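Local coordinates for protein peptidoglycan glycosyltransferase (Eggerthella lenta, PDB 4MNR) that belongs to the penicillin-binding proteins, pairing a dimerisation domain with a transpeptidase domain of the beta-lactamase superfamily fold, at residues G387-V397 with T440-L451; A131-I142 with V321-T329. All blocks are in the same frame, centred on the assembly; numbering follows the deposited sequence. Where two conformers were deposited one is given.

Both contacts pack against the five-stranded antiparallel sheet of the transpeptidase domain, one on each face. In contact 2 the helix 321-329 packs against strand 131-135, touching the face that carries A131, V133 and M135. In contact 1 the helix 440-451 covers the other face and holds the loop 387-397 at its flank. Their centres are about 16 Å apart, and they meet through the sheet: V446 CG1 of the helix in contact 1 packs 3.6 Å from V134 CG2 of the strand in contact 2. The loop of contact 1 leads straight into edge strand 398-406, which carries a KTG sequence, in this family a motif of the active-site cleft.

Contact 1: G387-V397 with T440-L451; sequences GTAAAIPGIDV and TAKAQNVLKTAL
Q444 is the side chain to follow, because it runs from helix 440-451 along the backbone of A389, A390 and A391. Its CB sits 3.4 Å from A389 O, and CG, swung anti to the backbone N of Q444, comes to 3.3 Å from the same carbonyl oxygen. There the chain bends (chi2 -93°), which brings CD alongside CG1 of I392 and brings the amide to the carbonyl of A391. At the tip, NE2 donates to A391 O over 3.1 Å in a nearly straight bond (166° at the hydrogen). The acceptor lies close to the plane of the amide, 5° out of it, while NE2 approaches the carbonyl somewhat tilted from the carbonyl plane. The helix thereby grips the loop just where it leaves the 3-10 turn 388-390.

In the beta-lactamase-like fold of the transpeptidase domain, this C-terminal helix lies on one face of the central antiparallel sheet, with helix 115-125 beside it, and the loop delivers the chain from helix 368-384 to the edge strand 398-406. One turn before Q444, the methyl CG2 of T440 meets A390 CB at 3.7 Å; F414 of strand 409-418 lies against both residues. Further along, I392 carries the apolar part of the contact. Its CD1 sits in the angle between two leucines a turn apart, 3.8 Å from L447 CB and equally 3.8 Å from L451 CD1, and the side chains of I392 and L447 cross at about a right angle. A type II turn from I392 to I395 then folds the loop back, with G394 at its third position, so that I395 CG2 also reaches the L451 methyl CD1. V397 adds its CG1, 3.9 Å from L447 CD1, the two side chains meeting at a slant.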
# COMPACT_ATOMS: atom_id res chain seq x y z
N GLY A 387 10.73 -4.04 -14.31
CA GLY A 387 9.42 -3.42 -14.36
C GLY A 387 8.86 -3.03 -15.72
O GLY A 387 7.96 -2.19 -15.78
N THR A 388 9.38 -3.61 -16.80
CA THR A 388 8.98 -3.18 -18.16
C THR A 388 7.48 -3.32 -18.45
O THR A 388 6.94 -2.57 -19.27
CB THR A 388 9.79 -3.88 -19.27
OG1 THR A 388 9.66 -5.30 -19.15
CG2 THR A 388 11.27 -3.48 -19.19
N ALA A 389 6.81 -4.26 -17.79
CA ALA A 389 5.37 -4.46 -17.97
C ALA A 389 4.54 -3.28 -17.48
O ALA A 389 3.35 -3.18 -17.81
CB ALA A 389 4.90 -5.75 -17.29
N ALA A 390 5.14 -2.39 -16.71
CA ALA A 390 4.42 -1.22 -16.20
C ALA A 390 4.44 -0.04 -17.17
O ALA A 390 3.78 0.98 -16.93
CB ALA A 390 4.98 -0.78 -14.83
N ALA A 391 5.19 -0.16 -18.27
CA ALA A 391 5.30 0.96 -19.20
C ALA A 391 3.95 1.30 -19.83
O ALA A 391 3.13 0.42 -20.08
CB ALA A 391 6.32 0.67 -20.28
N ILE A 392 3.73 2.59 -20.05
CA ILE A 392 2.51 3.09 -20.67
C ILE A 392 2.89 4.01 -21.82
O ILE A 392 3.62 4.98 -21.62
CB ILE A 392 1.65 3.88 -19.66
CG1 ILE A 392 1.17 2.97 -18.53
CG2 ILE A 392 0.44 4.50 -20.34
CD1 ILE A 392 0.57 3.70 -17.33
N PRO A 393 2.41 3.70 -23.03
CA PRO A 393 2.73 4.50 -24.21
C PRO A 393 2.40 5.98 -24.02
O PRO A 393 1.25 6.31 -23.73
CB PRO A 393 1.84 3.90 -25.29
CG PRO A 393 1.65 2.48 -24.86
CD PRO A 393 1.60 2.51 -23.37
N GLY A 394 3.40 6.85 -24.15
CA GLY A 394 3.18 8.28 -24.06
C GLY A 394 3.38 8.93 -22.70
O GLY A 394 3.36 10.16 -22.60
N ILE A 395 3.54 8.13 -21.65
CA ILE A 395 3.76 8.67 -20.31
C ILE A 395 4.87 7.90 -19.61
O ILE A 395 4.84 6.67 -19.58
CB ILE A 395 2.49 8.56 -19.44
CG1 ILE A 395 1.33 9.34 -20.05
CG2 ILE A 395 2.75 9.07 -18.03
CD1 ILE A 395 1.48 10.85 -19.95
N ASP A 396 5.85 8.60 -19.05
CA ASP A 396 6.91 7.90 -18.31
C ASP A 396 6.40 7.37 -16.97
O ASP A 396 5.80 8.11 -16.18
CB ASP A 396 8.11 8.82 -18.06
CG ASP A 396 8.99 9.02 -19.30
OD1 ASP A 396 8.88 8.23 -20.26
OD2 ASP A 396 9.80 9.98 -19.29
N VAL A 397 6.67 6.10 -16.71
CA VAL A 397 6.28 5.45 -15.45
C VAL A 397 7.53 5.03 -14.69
O VAL A 397 8.48 4.52 -15.30
CB VAL A 397 5.43 4.19 -15.73
CG1 VAL A 397 5.15 3.44 -14.44
CG2 VAL A 397 4.13 4.57 -16.42
N THR A 440 3.15 -6.19 -11.37
CA THR A 440 3.56 -5.12 -12.26
C THR A 440 2.62 -5.02 -13.45
O THR A 440 2.23 -3.92 -13.86
CB THR A 440 4.98 -5.37 -12.75
OG1 THR A 440 5.83 -5.49 -11.61
CG2 THR A 440 5.45 -4.21 -13.65
N ALA A 441 2.25 -6.17 -14.00
CA ALA A 441 1.35 -6.21 -15.15
C ALA A 441 -0.03 -5.66 -14.79
O ALA A 441 -0.65 -4.93 -15.58
CB ALA A 441 1.23 -7.63 -15.68
N LYS A 442 -0.52 -6.00 -13.61
CA LYS A 442 -1.83 -5.50 -13.20
C LYS A 442 -1.79 -4.01 -12.84
O LYS A 442 -2.75 -3.29 -13.10
CB LYS A 442 -2.38 -6.31 -12.03
CG LYS A 442 -2.71 -7.75 -12.39
CD LYS A 442 -3.68 -7.83 -13.54
CE LYS A 442 -4.18 -9.25 -13.73
NZ LYS A 442 -5.04 -9.36 -14.94
N ALA A 443 -0.69 -3.57 -12.24
CA ALA A 443 -0.53 -2.16 -11.90
C ALA A 443 -0.61 -1.30 -13.16
O ALA A 443 -1.08 -0.17 -13.10
CB ALA A 443 0.80 -1.92 -11.21
N GLN A 444 -0.13 -1.83 -14.29
CA GLN A 444 -0.12 -1.05 -15.52
C GLN A 444 -1.53 -0.57 -15.86
O GLN A 444 -1.73 0.60 -16.21
CB GLN A 444 0.45 -1.87 -16.68
CG GLN A 444 0.88 -1.04 -17.90
CD GLN A 444 -0.20 -0.91 -18.95
OE1 GLN A 444 -1.33 -1.37 -18.77
NE2 GLN A 444 0.15 -0.27 -20.07
N ASN A 445 -2.49 -1.50 -15.76
CA ASN A 445 -3.88 -1.21 -16.08
C ASN A 445 -4.48 -0.16 -15.14
O ASN A 445 -5.23 0.71 -15.56
CB ASN A 445 -4.71 -2.50 -16.02
CG ASN A 445 -4.12 -3.63 -16.87
OD1 ASN A 445 -3.35 -3.38 -17.80
ND2 ASN A 445 -4.51 -4.87 -16.57
N VAL A 446 -4.14 -0.26 -13.86
CA VAL A 446 -4.67 0.67 -12.86
C VAL A 446 -4.10 2.08 -13.09
O VAL A 446 -4.84 3.07 -13.09
CB VAL A 446 -4.35 0.19 -11.43
CG1 VAL A 446 -4.89 1.19 -10.41
CG2 VAL A 446 -4.97 -1.19 -11.19
N LEU A 447 -2.79 2.15 -13.32
CA LEU A 447 -2.15 3.43 -13.62
C LEU A 447 -2.72 4.06 -14.90
O LEU A 447 -2.97 5.27 -14.94
CB LEU A 447 -0.65 3.24 -13.80
CG LEU A 447 0.22 3.17 -12.55
CD1 LEU A 447 1.60 2.67 -12.93
CD2 LEU A 447 0.31 4.55 -11.91
N LYS A 448 -2.92 3.25 -15.94
CA LYS A 448 -3.45 3.75 -17.21
C LYS A 448 -4.84 4.34 -16.97
O LYS A 448 -5.15 5.42 -17.45
CB LYS A 448 -3.52 2.65 -18.27
CG LYS A 448 -3.88 3.13 -19.66
CD LYS A 448 -3.95 1.97 -20.65
CE LYS A 448 -4.50 2.42 -22.00
NZ LYS A 448 -3.58 3.36 -22.70
N THR A 449 -5.67 3.64 -16.20
CA THR A 449 -7.01 4.14 -15.92
C THR A 449 -6.95 5.44 -15.15
O THR A 449 -7.67 6.39 -15.48
CB THR A 449 -7.86 3.10 -15.16
OG1 THR A 449 -8.07 1.97 -16.01
CG2 THR A 449 -9.22 3.70 -14.80
N ALA A 450 -6.10 5.50 -14.13
CA ALA A 450 -5.93 6.75 -13.38
C ALA A 450 -5.51 7.90 -14.30
O ALA A 450 -6.05 9.00 -14.20
CB ALA A 450 -4.93 6.57 -12.24
N LEU A 451 -4.57 7.65 -15.21
CA LEU A 451 -4.11 8.72 -16.12
C LEU A 451 -5.20 9.14 -17.09
O LEU A 451 -5.32 10.31 -17.44
CB LEU A 451 -2.85 8.28 -16.87
CG LEU A 451 -1.66 8.07 -15.93
CD1 LEU A 451 -0.59 7.25 -16.62
CD2 LEU A 451 -1.10 9.41 -15.49

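Contact 2: A131-I142 with V321-T329; sequences ACVVMDPDTGAI and VLEMAMVGT
The puckered ring of P137 presents its CA and CB to T329, with P137 CB 4.0 Å from T329 CB and the threonine methyl CG2 against P137 CA. The flat group of this corner, the D136 carboxylate, takes no part across the interface and serves the loop itself: its OD1 accepts from the backbone N of D138, which comes from above the carboxylate plane, 44° out of it, in an Asx turn. An ST turn follows, T139 OG1 accepting from A141 N, and the chain then reverses toward strand 142-148.

On the helix side, T329 OG1 sits between its own backbone N and carbonyl carbon (chi1 66°), where it donates back to M326 O over 2.9 Å; this leaves CG2 to face P137 and, 4.0 Å away, M135 CB. Within the transpeptidase domain this is helix-on-sheet packing, strand and helix running in roughly the same direction at 36° with their axes 8.1 Å apart. V430 and A428 of the neighbouring strand 425-431 continue the same surface beside V321 and A325.

No hydrogen bond crosses the interface; the contact is made by apolar side chains. A131 CB rests 3.8 Å from V321 CG2, and V133 spans one helical turn, CG2 sliding past V321 CG1 while CG1 meets A325 CB at 3.9 Å. In the conformer described, the selenium of M135, a selenomethionine, lies 3.7 Å from A325 CB, flanked by L322 CD1, which also touches I142 CD1 at 4.2 Å.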
# COMPACT_ATOMS: atom_id res chain seq x y z
N ALA A 131 -4.51 -6.78 -2.66
CA ALA A 131 -5.02 -5.44 -2.40
C ALA A 131 -4.35 -4.42 -3.28
O ALA A 131 -3.23 -4.63 -3.76
CB ALA A 131 -4.79 -5.07 -0.94
N CYS A 132 -5.03 -3.29 -3.46
CA CYS A 132 -4.50 -2.21 -4.28
C CYS A 132 -4.89 -0.87 -3.69
O CYS A 132 -6.05 -0.67 -3.32
CB CYS A 132 -5.04 -2.35 -5.70
SG CYS A 132 -4.49 -1.04 -6.82
N VAL A 133 -3.93 0.05 -3.59
CA VAL A 133 -4.20 1.41 -3.12
C VAL A 133 -3.66 2.39 -4.16
O VAL A 133 -2.55 2.23 -4.65
CB VAL A 133 -3.52 1.68 -1.75
CG1 VAL A 133 -3.65 3.16 -1.37
CG2 VAL A 133 -4.10 0.77 -0.66
N VAL A 134 -4.47 3.39 -4.52
CA VAL A 134 -4.05 4.43 -5.45
C VAL A 134 -4.19 5.74 -4.69
O VAL A 134 -5.23 5.99 -4.09
CB VAL A 134 -4.95 4.49 -6.70
CG1 VAL A 134 -4.49 5.58 -7.63
CG2 VAL A 134 -4.94 3.15 -7.44
N MSE A 135 -3.15 6.56 -4.74
CA MSE A 135 -3.12 7.81 -3.98
C MSE A 135 -2.72 8.97 -4.87
O MSE A 135 -2.05 8.80 -5.89
CB MSE A 135 -2.11 7.72 -2.84
CG MSE A 135 -2.33 6.56 -1.89
SE MSE A 135 -1.32 6.74 -0.24
CE MSE A 135 -2.49 8.03 0.59
N ASP A 136 -3.14 10.17 -4.47
CA ASP A 136 -2.60 11.40 -5.05
C ASP A 136 -1.44 11.81 -4.15
O ASP A 136 -1.64 12.16 -3.00
CB ASP A 136 -3.66 12.51 -5.06
CG ASP A 136 -3.13 13.82 -5.64
OD1 ASP A 136 -1.89 13.98 -5.80
OD2 ASP A 136 -3.95 14.72 -5.93
N PRO A 137 -0.21 11.77 -4.69
CA PRO A 137 0.94 12.02 -3.82
C PRO A 137 1.03 13.46 -3.33
O PRO A 137 1.74 13.74 -2.36
CB PRO A 137 2.15 11.68 -4.72
CG PRO A 137 1.63 11.88 -6.11
CD PRO A 137 0.17 11.50 -6.08
N ASP A 138 0.32 14.37 -3.98
CA ASP A 138 0.42 15.77 -3.61
C ASP A 138 -0.49 16.14 -2.43
O ASP A 138 -0.26 17.16 -1.77
CB ASP A 138 0.13 16.66 -4.83
CG ASP A 138 1.24 16.59 -5.88
OD1 ASP A 138 2.43 16.68 -5.50
OD2 ASP A 138 0.92 16.45 -7.08
N THR A 139 -1.50 15.31 -2.17
CA THR A 139 -2.45 15.61 -1.10
C THR A 139 -2.59 14.54 -0.05
O THR A 139 -3.01 14.84 1.07
CB THR A 139 -3.88 15.80 -1.64
OG1 THR A 139 -4.30 14.60 -2.29
CG2 THR A 139 -3.97 16.97 -2.61
N GLY A 140 -2.28 13.29 -0.41
CA GLY A 140 -2.56 12.15 0.44
C GLY A 140 -3.95 11.56 0.21
O GLY A 140 -4.36 10.62 0.89
N ALA A 141 -4.71 12.14 -0.72
CA ALA A 141 -6.06 11.62 -0.98
C ALA A 141 -6.00 10.21 -1.57
O ALA A 141 -5.21 9.93 -2.47
CB ALA A 141 -6.83 12.54 -1.92
N ILE A 142 -6.87 9.35 -1.06
CA ILE A 142 -6.98 7.98 -1.56
C ILE A 142 -7.99 7.90 -2.70
O ILE A 142 -9.19 8.11 -2.50
CB ILE A 142 -7.33 7.02 -0.43
CG1 ILE A 142 -6.16 6.98 0.56
CG2 ILE A 142 -7.57 5.62 -0.97
CD1 ILE A 142 -6.43 6.21 1.73
N VAL A 321 -0.45 -2.39 2.70
CA VAL A 321 -0.39 -1.90 1.33
C VAL A 321 -0.45 -0.37 1.33
O VAL A 321 0.22 0.31 0.55
CB VAL A 321 -1.51 -2.52 0.47
CG1 VAL A 321 -1.43 -2.01 -0.97
CG2 VAL A 321 -1.39 -4.04 0.52
N LEU A 322 -1.23 0.18 2.27
CA LEU A 322 -1.29 1.63 2.45
C LEU A 322 0.09 2.21 2.76
O LEU A 322 0.48 3.22 2.18
CB LEU A 322 -2.27 1.97 3.58
CG LEU A 322 -2.37 3.44 3.97
CD1 LEU A 322 -2.79 4.31 2.77
CD2 LEU A 322 -3.34 3.63 5.13
N GLU A 323 0.84 1.54 3.65
CA GLU A 323 2.19 1.99 3.97
C GLU A 323 3.08 1.97 2.73
O GLU A 323 3.85 2.90 2.50
CB GLU A 323 2.82 1.14 5.08
CG GLU A 323 4.33 1.34 5.24
CD GLU A 323 4.72 2.74 5.71
OE1 GLU A 323 3.97 3.37 6.49
OE2 GLU A 323 5.80 3.22 5.29
N MSE A 324 2.99 0.92 1.93
CA MSE A 324 3.82 0.87 0.72
C MSE A 324 3.43 1.94 -0.30
O MSE A 324 4.28 2.46 -1.00
CB MSE A 324 3.84 -0.54 0.09
CG MSE A 324 4.42 -1.59 1.02
SE MSE A 324 6.13 -1.07 1.85
CE MSE A 324 7.17 -0.77 0.23
N ALA A 325 2.15 2.29 -0.35
CA ALA A 325 1.74 3.40 -1.19
C ALA A 325 2.33 4.70 -0.65
O ALA A 325 2.78 5.53 -1.42
CB ALA A 325 0.21 3.48 -1.27
N MSE A 326 2.34 4.85 0.67
CA MSE A 326 2.97 6.02 1.29
C MSE A 326 4.46 6.11 0.98
O MSE A 326 5.00 7.20 0.78
CB MSE A 326 2.72 6.04 2.80
CG MSE A 326 1.23 6.22 3.11
SE MSE A 326 0.84 5.88 4.99
CE MSE A 326 2.11 7.10 5.71
N VAL A 327 5.14 4.96 0.93
CA VAL A 327 6.54 4.95 0.53
C VAL A 327 6.67 5.51 -0.89
O VAL A 327 7.53 6.34 -1.17
CB VAL A 327 7.15 3.52 0.61
CG1 VAL A 327 8.48 3.48 -0.12
CG2 VAL A 327 7.32 3.11 2.05
N GLY A 328 5.78 5.07 -1.77
CA GLY A 328 5.73 5.60 -3.12
C GLY A 328 5.46 7.10 -3.16
O GLY A 328 6.06 7.83 -3.96
N THR A 329 4.54 7.58 -2.32
CA THR A 329 4.24 9.00 -2.35
C THR A 329 5.43 9.85 -1.89
O THR A 329 5.60 10.96 -2.36
CB THR A 329 2.95 9.41 -1.58
OG1 THR A 329 3.12 9.17 -0.17
CG2 THR A 329 1.75 8.63 -2.11